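Local coordinates for protein glycosyl hydrolase family 88 (Pedobacter heparinus, PDB 3WIW) that acts as an unsaturated glucuronyl hydrolase specific for heparin, probably splitting the unsaturated uronic acid from the end of oligosaccharides, at residues 56-59 with 65-68; 71-76 with 374-379; 173-178 with 199-204; 208-213 with 253-258. All coordinates share one frame; numbering follows the deposited sequence. Where two conformers were deposited one is given.

The four contacts form two touching pairs in an alpha6/alpha6-barrel. Interactions 1 and 2, with centres 9 Å apart, are joined by a salt bridge from Arg57 NH1 to Asp72 OD2 (2.9 Å). Interactions 3 and 4, with the same spacing, are joined by the hydrogen bond between Tyr255 OH and Ala202 O (2.7 Å). Centres of interactions 2 and 3 are 19 Å apart; a bound buffer molecule, EPE, within about 3 Å of the Trp73 side chain and about 6 Å of that of Asn175, suggests that the active site lies between them. The side chains of Trp73 and Asp116, the predicted nucleophile, are also about 3 Å apart, and residues 173-178 hold Asp174, the predicted proton donor.

Interaction 1. Residues 56-59 with 65-68; sequences PRSV and VRLA
Pro56 pairs with Leu67 in an antiparallel, non-hydrogen-bonded fashion, and its ring turns away from the partner strand, yet Pro56 CB still touches Val65 CG1 at 4.3 Å. Leu67 CD2 bends back to 4.1 Å from Pro56 CA. At Arg57 the pairing becomes irregular. Arg57 N donates to Arg66 O at 2.9 Å, and the next amide adds a weak bond to the same oxygen, Ser58 N to Arg66 O at 3.4 Å. Two consecutive residues facing one, with the register shifted by one, make a classic beta bulge in the hairpin of strands 55-59 and 65-68. The bulge points Arg57 CB toward the partner strand; with CG anti to N (chi1 175°), the extended side chain runs alongside the equally extended Arg66. Their guanidinium groups lie flat on each other, centres 3.6 Å apart and planes at 9°, Arg66 NH1 sitting over the rim of the Arg57 group. Nearby acids probably offset the like charges: Glu369 makes a salt bridge with Arg57 NE and a long, weak ion pair with Arg66 NH2, and Asp72 holds Arg57 NH1. Ser58 O then accepts from Arg66 N at 2.9 Å, while Ser58 OG, itself bonded to Glu369, packs 3.6 Å from Arg66 CB. Val59 pairs with Val65, both side chains lying on the sheet face that Ser58 and Arg66 do not use.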
# COMPACT_ATOMS: atom_id res chain seq x y z
N PRO A 56 8.51 -2.43 13.62
CA PRO A 56 8.83 -3.73 13.01
C PRO A 56 8.58 -3.69 11.50
O PRO A 56 7.52 -3.24 11.07
CB PRO A 56 7.87 -4.68 13.71
CG PRO A 56 6.71 -3.84 14.08
CD PRO A 56 7.29 -2.49 14.45
N ARG A 57 9.56 -4.17 10.73
CA ARG A 57 9.46 -4.17 9.27
C ARG A 57 9.35 -5.57 8.65
O ARG A 57 8.45 -5.83 7.88
CB ARG A 57 10.63 -3.42 8.64
CG ARG A 57 10.65 -3.49 7.12
CD ARG A 57 11.72 -2.58 6.50
NE ARG A 57 12.01 -2.97 5.13
CZ ARG A 57 12.53 -2.20 4.19
NH1 ARG A 57 12.74 -0.89 4.42
NH2 ARG A 57 12.79 -2.72 2.98
N SER A 58 10.31 -6.44 8.95
CA SER A 58 10.34 -7.76 8.34
C SER A 58 11.17 -8.68 9.23
O SER A 58 11.70 -8.25 10.26
CB SER A 58 10.91 -7.71 6.92
OG SER A 58 12.23 -7.19 6.91
N VAL A 59 11.27 -9.95 8.84
CA VAL A 59 12.05 -10.91 9.61
C VAL A 59 13.26 -11.33 8.77
O VAL A 59 13.11 -11.79 7.64
CB VAL A 59 11.19 -12.11 10.01
CG1 VAL A 59 12.04 -13.17 10.74
CG2 VAL A 59 10.04 -11.65 10.91
N VAL A 65 14.41 -9.47 13.91
CA VAL A 65 13.49 -8.53 13.29
C VAL A 65 14.22 -7.32 12.73
O VAL A 65 15.03 -6.68 13.43
CB VAL A 65 12.42 -8.07 14.28
CG1 VAL A 65 11.48 -7.07 13.61
CG2 VAL A 65 11.63 -9.25 14.80
N ARG A 66 13.99 -7.03 11.45
CA ARG A 66 14.47 -5.78 10.85
C ARG A 66 13.54 -4.67 11.27
O ARG A 66 12.32 -4.78 11.11
CB ARG A 66 14.50 -5.89 9.33
CG ARG A 66 14.91 -4.60 8.65
CD ARG A 66 15.09 -4.79 7.16
NE ARG A 66 15.38 -3.52 6.51
CZ ARG A 66 15.70 -3.38 5.23
NH1 ARG A 66 15.94 -2.18 4.73
NH2 ARG A 66 15.79 -4.45 4.46
N LEU A 67 14.12 -3.59 11.79
CA LEU A 67 13.35 -2.45 12.29
C LEU A 67 13.42 -1.26 11.33
O LEU A 67 14.40 -1.09 10.59
CB LEU A 67 13.86 -2.02 13.69
CG LEU A 67 13.85 -3.12 14.75
CD1 LEU A 67 14.53 -2.65 16.02
CD2 LEU A 67 12.41 -3.55 15.03
N ALA A 68 12.37 -0.44 11.35
CA ALA A 68 12.21 0.71 10.47
C ALA A 68 12.22 1.99 11.30
O ALA A 68 11.21 2.37 11.89
CB ALA A 68 10.91 0.60 9.70

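Interaction 2. Residues 71-76 with 374-379; sequences RDWTTG and LNYADY
Asn375 brings a buried amide oxygen to Thr74 without any polar partner in the model: its nearest neighbour across the contact is Thr74 CB, 3.4 Å from Asn375 OD1. The other end of the amide is well used. Asn375 ND2 donates to Thr74 OG1 at 3.1 Å, a nearly straight bond (168°) lying in the amide plane, and it also bonds Pro56 O on strand 55-59. Thr74 OG1 lies between its backbone N and carbonyl carbon (chi1 75°), where it donates to Asp72 OD1 at 2.7 Å from above the carboxylate plane, while CG2 is turned to the rings. The same carboxylate oxygen, Asp72 OD1, receives Thr74 N at 2.8 Å on its anti lone pair, which closes an Asx turn overlapping the type I beta turn from Asp72 to Thr75. A valine in place of Thr74 would probably deprive Asn375 ND2 of an acceptor and Asp72 OD1 of its hydroxyl donor. Beside this polar set, Thr74 CG2 sits over the centre of the Trp73 ring and reaches the edge of Tyr376, 4.0 Å from Tyr376 CE2. Trp73 CZ2 comes to 3.6 Å of Tyr376 CE2, the two ring planes being 36° apart. Trp73 and Tyr376 border the predicted substrate site, next to Asp116 and Arg246 respectively. The bonds run from amide to hydroxyl to carboxylate, which is likely to fix the rotation of both Thr74 and Asn375.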
# COMPACT_ATOMS: atom_id res chain seq x y z
N ARG A 71 13.30 7.38 9.14
CA ARG A 71 13.74 7.60 7.76
C ARG A 71 13.32 6.49 6.79
O ARG A 71 13.37 6.66 5.58
CB ARG A 71 15.27 7.72 7.72
CG ARG A 71 15.97 6.41 8.01
CD ARG A 71 17.45 6.48 7.74
NE ARG A 71 18.12 5.25 8.15
CZ ARG A 71 18.50 4.99 9.39
NH1 ARG A 71 19.10 3.84 9.67
NH2 ARG A 71 18.28 5.88 10.35
N ASP A 72 12.92 5.35 7.34
CA ASP A 72 12.61 4.16 6.52
C ASP A 72 11.24 4.30 5.87
O ASP A 72 10.26 4.63 6.55
CB ASP A 72 12.67 2.93 7.44
CG ASP A 72 12.44 1.62 6.74
OD1 ASP A 72 11.32 1.36 6.28
OD2 ASP A 72 13.37 0.78 6.75
N TRP A 73 11.13 4.00 4.58
CA TRP A 73 9.88 4.23 3.87
C TRP A 73 8.69 3.42 4.40
O TRP A 73 7.53 3.78 4.14
CB TRP A 73 10.04 3.96 2.38
CG TRP A 73 10.00 2.50 1.96
CD1 TRP A 73 11.06 1.63 1.90
CD2 TRP A 73 8.85 1.76 1.50
NE1 TRP A 73 10.63 0.40 1.41
CE2 TRP A 73 9.28 0.46 1.16
CE3 TRP A 73 7.50 2.09 1.34
CZ2 TRP A 73 8.41 -0.52 0.68
CZ3 TRP A 73 6.63 1.12 0.86
CH2 TRP A 73 7.09 -0.18 0.54
N THR A 74 8.97 2.34 5.14
CA THR A 74 7.91 1.50 5.65
C THR A 74 7.53 1.87 7.08
O THR A 74 6.68 1.22 7.65
CB THR A 74 8.30 -0.01 5.67
OG1 THR A 74 9.22 -0.25 6.76
CG2 THR A 74 8.91 -0.46 4.34
N THR A 75 8.12 2.93 7.65
CA THR A 75 8.01 3.13 9.08
C THR A 75 6.57 3.47 9.54
O THR A 75 6.20 3.21 10.70
CB THR A 75 9.02 4.20 9.54
OG1 THR A 75 9.18 4.11 10.96
CG2 THR A 75 8.57 5.61 9.16
N GLY A 76 5.77 4.05 8.67
CA GLY A 76 4.40 4.42 9.01
C GLY A 76 3.42 3.27 9.03
O GLY A 76 2.31 3.44 9.56
N LEU A 374 6.00 -8.74 6.05
CA LEU A 374 6.33 -7.34 5.83
C LEU A 374 5.23 -6.49 6.42
O LEU A 374 4.04 -6.80 6.28
CB LEU A 374 6.51 -7.07 4.34
CG LEU A 374 7.98 -7.20 3.86
CD1 LEU A 374 8.06 -7.41 2.36
CD2 LEU A 374 8.71 -5.90 4.27
N ASN A 375 5.63 -5.41 7.08
CA ASN A 375 4.66 -4.57 7.75
C ASN A 375 3.55 -4.03 6.84
O ASN A 375 2.38 -3.98 7.25
CB ASN A 375 5.36 -3.47 8.56
CG ASN A 375 6.29 -2.57 7.73
OD1 ASN A 375 6.27 -2.56 6.48
ND2 ASN A 375 7.11 -1.78 8.43
N TYR A 376 3.85 -3.73 5.58
CA TYR A 376 2.80 -3.24 4.70
C TYR A 376 1.84 -4.32 4.22
O TYR A 376 0.69 -4.01 3.93
CB TYR A 376 3.34 -2.43 3.52
CG TYR A 376 4.47 -3.06 2.73
CD1 TYR A 376 4.22 -3.90 1.65
CD2 TYR A 376 5.80 -2.76 3.04
CE1 TYR A 376 5.26 -4.45 0.91
CE2 TYR A 376 6.87 -3.28 2.30
CZ TYR A 376 6.58 -4.13 1.23
OH TYR A 376 7.59 -4.66 0.45
N ALA A 377 2.28 -5.58 4.17
CA ALA A 377 1.33 -6.66 3.89
C ALA A 377 0.26 -6.67 4.98
O ALA A 377 -0.93 -6.77 4.70
CB ALA A 377 2.01 -7.99 3.81
N ASP A 378 0.68 -6.52 6.24
CA ASP A 378 -0.27 -6.54 7.34
C ASP A 378 -1.23 -5.34 7.27
O ASP A 378 -2.43 -5.50 7.53
CB ASP A 378 0.43 -6.53 8.70
CG ASP A 378 1.24 -7.79 8.98
OD1 ASP A 378 1.20 -8.76 8.19
OD2 ASP A 378 1.89 -7.83 10.04
N TYR A 379 -0.70 -4.16 6.93
CA TYR A 379 -1.50 -2.95 6.86
C TYR A 379 -2.60 -3.11 5.83
O TYR A 379 -3.79 -2.90 6.13
CB TYR A 379 -0.57 -1.81 6.50
CG TYR A 379 -1.28 -0.50 6.30
CD1 TYR A 379 -1.58 0.36 7.37
CD2 TYR A 379 -1.66 -0.08 5.00
CE1 TYR A 379 -2.22 1.58 7.16
CE2 TYR A 379 -2.31 1.14 4.79
CZ TYR A 379 -2.57 1.97 5.88
OH TYR A 379 -3.18 3.18 5.71

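Interaction 3. Residues 173-178 with 199-204; sequences IDNLMN and KTHAVT
Ala202, which packs against Leu176 in this contact, has its backbone oxygen held from a third helix, where Tyr255 OH forms a hydrogen bond to it. The contact proper is made by side chains. Asn175 extends its CG anti to the backbone N (chi1 -156°), which carries the amide to the His201 imidazole, and Asn175 CG lies 3.5 Å from His201 CE1. The two side chains cross at about a right angle, and the amide and ring planes are 37° apart, so the amide meets the ring obliquely. Asn175 CB also packs on the ring, 3.8 Å from His201 NE2. The imidazole is fixed at its other nitrogen, His201 ND1 being hydrogen-bonded to Ile159 N. Cutting Asn175 back to an alanine would probably open a gap beside His201 CE1 and leave that flank of the ring unsupported. Leu176 contributes a single methyl: Leu176 CD2 rests 4.1 Å from Ala202 CA and approaches the rim of the imidazole, near its plane, at 4.4 Å from His201 CD2. Asp174, the predicted proton donor, stands just ahead of these residues and bonds His218. The contact thus joins residues 175-176, on helix 175-188, to helix 192-208; helix 245-262 touches both Leu176 and Ala202, Phe267 of helix 265-279 packs on Ala202, and strand 158-159 supplies the amide that holds His201.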
# COMPACT_ATOMS: atom_id res chain seq x y z
N ILE A 173 5.88 3.44 -10.07
CA ILE A 173 4.46 3.15 -10.02
C ILE A 173 3.93 3.30 -8.57
O ILE A 173 2.77 3.72 -8.36
CB ILE A 173 4.17 1.74 -10.62
CG1 ILE A 173 2.68 1.56 -10.89
CG2 ILE A 173 4.68 0.60 -9.70
CD1 ILE A 173 2.14 2.37 -12.08
N ASP A 174 4.77 2.96 -7.58
CA ASP A 174 4.38 3.03 -6.16
C ASP A 174 3.94 4.46 -5.78
O ASP A 174 3.18 4.64 -4.82
CB ASP A 174 5.53 2.63 -5.22
CG ASP A 174 6.44 1.51 -5.75
OD1 ASP A 174 6.82 1.49 -6.95
OD2 ASP A 174 6.86 0.70 -4.91
N ASN A 175 4.43 5.46 -6.50
CA ASN A 175 4.14 6.88 -6.22
C ASN A 175 2.63 7.14 -6.33
O ASN A 175 2.13 8.08 -5.70
CB ASN A 175 4.97 7.75 -7.18
CG ASN A 175 5.24 9.19 -6.69
OD1 ASN A 175 6.35 9.71 -6.93
ND2 ASN A 175 4.27 9.84 -6.04
N LEU A 176 1.88 6.33 -7.10
CA LEU A 176 0.42 6.49 -7.11
C LEU A 176 -0.17 6.43 -5.70
O LEU A 176 -1.15 7.12 -5.40
CB LEU A 176 -0.27 5.44 -8.00
CG LEU A 176 -0.03 5.61 -9.50
CD1 LEU A 176 -0.39 4.29 -10.19
CD2 LEU A 176 -0.84 6.78 -10.07
N MET A 177 0.39 5.58 -4.84
CA MET A 177 -0.18 5.39 -3.51
C MET A 177 -0.04 6.65 -2.68
O MET A 177 -0.90 6.95 -1.86
CB MET A 177 0.51 4.21 -2.81
CG MET A 177 0.35 2.89 -3.57
SD MET A 177 -1.35 2.30 -3.62
CE MET A 177 -1.59 1.93 -1.87
N ASN A 178 1.07 7.36 -2.89
CA ASN A 178 1.36 8.59 -2.16
C ASN A 178 0.47 9.76 -2.57
O ASN A 178 0.46 10.78 -1.90
CB ASN A 178 2.85 8.89 -2.31
CG ASN A 178 3.69 7.93 -1.51
OD1 ASN A 178 3.50 7.80 -0.30
ND2 ASN A 178 4.61 7.22 -2.17
N LYS A 199 -3.81 14.84 -9.01
CA LYS A 199 -4.61 14.35 -10.13
C LYS A 199 -3.77 14.36 -11.41
O LYS A 199 -3.80 13.40 -12.18
CB LYS A 199 -5.87 15.21 -10.31
CG LYS A 199 -6.74 14.64 -11.41
CD LYS A 199 -8.08 15.36 -11.56
CE LYS A 199 -8.93 14.57 -12.55
NZ LYS A 199 -10.24 15.24 -12.78
N THR A 200 -2.99 15.41 -11.61
CA THR A 200 -2.09 15.46 -12.78
C THR A 200 -1.09 14.30 -12.78
O THR A 200 -0.87 13.67 -13.82
CB THR A 200 -1.35 16.80 -12.84
OG1 THR A 200 -2.32 17.84 -12.99
CG2 THR A 200 -0.39 16.84 -14.04
N HIS A 201 -0.50 14.00 -11.63
CA HIS A 201 0.41 12.86 -11.53
C HIS A 201 -0.28 11.57 -11.99
O HIS A 201 0.29 10.78 -12.75
CB HIS A 201 0.92 12.72 -10.09
CG HIS A 201 1.91 11.62 -9.92
ND1 HIS A 201 3.24 11.87 -9.63
CD2 HIS A 201 1.79 10.27 -10.03
CE1 HIS A 201 3.89 10.72 -9.56
NE2 HIS A 201 3.03 9.74 -9.78
N ALA A 202 -1.51 11.35 -11.54
CA ALA A 202 -2.26 10.16 -11.92
C ALA A 202 -2.51 10.13 -13.43
O ALA A 202 -2.44 9.04 -14.05
CB ALA A 202 -3.58 10.08 -11.14
N VAL A 203 -2.84 11.26 -14.03
CA VAL A 203 -3.06 11.32 -15.48
C VAL A 203 -1.77 11.04 -16.26
O VAL A 203 -1.75 10.21 -17.18
CB VAL A 203 -3.70 12.67 -15.89
CG1 VAL A 203 -3.78 12.76 -17.41
CG2 VAL A 203 -5.10 12.79 -15.29
N THR A 204 -0.67 11.69 -15.87
CA THR A 204 0.61 11.48 -16.53
C THR A 204 1.03 9.99 -16.43
O THR A 204 1.47 9.39 -17.41
CB THR A 204 1.66 12.36 -15.83
OG1 THR A 204 1.24 13.73 -15.91
CG2 THR A 204 3.05 12.19 -16.46

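Interaction 4. Residues 208-213 with 253-258; sequences NHFRKD and YGYTMS
Tyr255 touches Phe210 through one flank of its ring, and its atoms can be followed outward from helix 245-262. Its CB points toward residues 208-213, and CG stands anti to the carbonyl carbon (chi1 -71°), which sends the ring off the helix toward Phe210. Tyr255 CD2 passes Leu176 CD1 of helix 175-188. One atom farther, Tyr255 CE2 carries the contact with Phe210: it lies 3.7 Å from Phe210 CE1 and 3.8 Å from Phe210 CZ. The same carbon also packs on Leu176 CD1, so it touches both an aromatic and an aliphatic neighbour. Tyr255 CZ follows against Leu176 CD2. At the tip, Tyr255 OH is 4.1 Å from Phe210 CE1, a packing distance, and its polar partner is the carbonyl of Ala202. The side chains run antiparallel, one passing the other, with ring centroids 5.8 Å apart and planes at 72°. The nearest CA atoms, those of Phe210 and Tyr255, are 12.3 Å apart, which shows that only the long aromatic side chains bridge the two segments. Farther along the helix, Ser258 N and OG reach Gly254 O from opposite faces of its plane. Phe210 stands in the loop between helix 192-208 and strand 219-222 and also touches Ile274 of helix 265-279, while Tyr255 of helix 245-262 packs on Thr205 and Met206 of helix 192-208.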
# COMPACT_ATOMS: atom_id res chain seq x y z
N ASN A 208 1.97 7.08 -19.28
CA ASN A 208 3.35 6.66 -19.51
C ASN A 208 3.77 5.37 -18.82
O ASN A 208 4.67 4.68 -19.30
CB ASN A 208 4.31 7.80 -19.15
CG ASN A 208 4.06 9.03 -19.98
OD1 ASN A 208 3.94 8.94 -21.21
ND2 ASN A 208 3.98 10.18 -19.32
N HIS A 209 3.15 5.04 -17.69
CA HIS A 209 3.57 3.85 -16.96
C HIS A 209 2.94 2.54 -17.47
O HIS A 209 3.30 1.48 -17.00
CB HIS A 209 3.26 3.97 -15.46
CG HIS A 209 4.45 4.33 -14.63
ND1 HIS A 209 4.79 5.63 -14.34
CD2 HIS A 209 5.33 3.54 -13.97
CE1 HIS A 209 5.87 5.63 -13.57
NE2 HIS A 209 6.22 4.38 -13.33
N PHE A 210 2.01 2.62 -18.42
CA PHE A 210 1.25 1.45 -18.84
C PHE A 210 1.52 1.02 -20.25
O PHE A 210 1.60 1.85 -21.15
CB PHE A 210 -0.26 1.65 -18.61
CG PHE A 210 -0.60 1.72 -17.15
CD1 PHE A 210 -0.44 2.92 -16.43
CD2 PHE A 210 -0.96 0.57 -16.47
CE1 PHE A 210 -0.69 2.97 -15.07
CE2 PHE A 210 -1.21 0.61 -15.12
CZ PHE A 210 -1.07 1.79 -14.41
N ARG A 211 1.71 -0.29 -20.41
CA ARG A 211 1.87 -0.92 -21.71
C ARG A 211 0.49 -1.13 -22.34
O ARG A 211 -0.53 -0.95 -21.68
CB ARG A 211 2.59 -2.26 -21.56
CG ARG A 211 3.92 -2.12 -20.85
CD ARG A 211 4.74 -3.42 -20.91
NE ARG A 211 5.93 -3.34 -20.05
CZ ARG A 211 5.95 -3.66 -18.75
NH1 ARG A 211 7.07 -3.55 -18.07
NH2 ARG A 211 4.87 -4.12 -18.15
N LYS A 212 0.45 -1.54 -23.61
CA LYS A 212 -0.84 -1.71 -24.29
C LYS A 212 -1.74 -2.76 -23.63
O LYS A 212 -2.96 -2.67 -23.69
CB LYS A 212 -0.65 -2.00 -25.78
CG LYS A 212 -0.06 -0.83 -26.56
CD LYS A 212 -0.31 -0.93 -28.06
CE LYS A 212 0.37 -2.13 -28.69
NZ LYS A 212 1.82 -2.19 -28.34
N ASP A 213 -1.13 -3.75 -22.97
CA ASP A 213 -1.94 -4.77 -22.30
C ASP A 213 -2.39 -4.39 -20.88
O ASP A 213 -2.98 -5.22 -20.17
CB ASP A 213 -1.22 -6.13 -22.29
CG ASP A 213 0.06 -6.13 -21.45
OD1 ASP A 213 0.45 -5.08 -20.90
OD2 ASP A 213 0.67 -7.23 -21.32
N TYR A 253 -4.68 -0.22 -7.20
CA TYR A 253 -5.10 0.54 -6.03
C TYR A 253 -5.06 2.04 -6.34
O TYR A 253 -5.99 2.77 -5.97
CB TYR A 253 -4.18 0.19 -4.88
CG TYR A 253 -4.63 0.61 -3.50
CD1 TYR A 253 -4.69 1.96 -3.15
CD2 TYR A 253 -4.94 -0.34 -2.53
CE1 TYR A 253 -5.03 2.36 -1.86
CE2 TYR A 253 -5.29 0.04 -1.24
CZ TYR A 253 -5.32 1.39 -0.91
OH TYR A 253 -5.63 1.78 0.38
N GLY A 254 -3.98 2.50 -6.97
CA GLY A 254 -3.78 3.91 -7.27
C GLY A 254 -4.97 4.48 -8.04
O GLY A 254 -5.41 5.61 -7.75
N TYR A 255 -5.50 3.73 -9.01
CA TYR A 255 -6.60 4.25 -9.85
C TYR A 255 -7.95 4.08 -9.17
O TYR A 255 -8.82 4.93 -9.35
CB TYR A 255 -6.54 3.71 -11.30
CG TYR A 255 -5.38 4.39 -11.96
CD1 TYR A 255 -5.48 5.72 -12.35
CD2 TYR A 255 -4.13 3.77 -12.05
CE1 TYR A 255 -4.41 6.40 -12.88
CE2 TYR A 255 -3.04 4.45 -12.56
CZ TYR A 255 -3.19 5.77 -12.96
OH TYR A 255 -2.09 6.43 -13.45
N THR A 256 -8.12 3.02 -8.38
CA THR A 256 -9.33 2.85 -7.58
C THR A 256 -9.46 4.01 -6.58
O THR A 256 -10.51 4.66 -6.48
CB THR A 256 -9.31 1.48 -6.89
OG1 THR A 256 -9.25 0.46 -7.89
CG2 THR A 256 -10.55 1.32 -6.05
N MET A 257 -8.36 4.30 -5.87
CA MET A 257 -8.32 5.39 -4.90
C MET A 257 -8.43 6.75 -5.60
O MET A 257 -9.12 7.65 -5.11
CB MET A 257 -7.06 5.25 -4.04
CG MET A 257 -6.74 6.43 -3.14
SD MET A 257 -5.85 7.79 -3.96
CE MET A 257 -4.32 6.94 -4.38
N SER A 258 -7.77 6.93 -6.75
CA SER A 258 -7.88 8.22 -7.46
C SER A 258 -9.31 8.46 -7.91
O SER A 258 -9.77 9.59 -7.88
CB SER A 258 -6.94 8.27 -8.66
OG SER A 258 -5.59 8.41 -8.25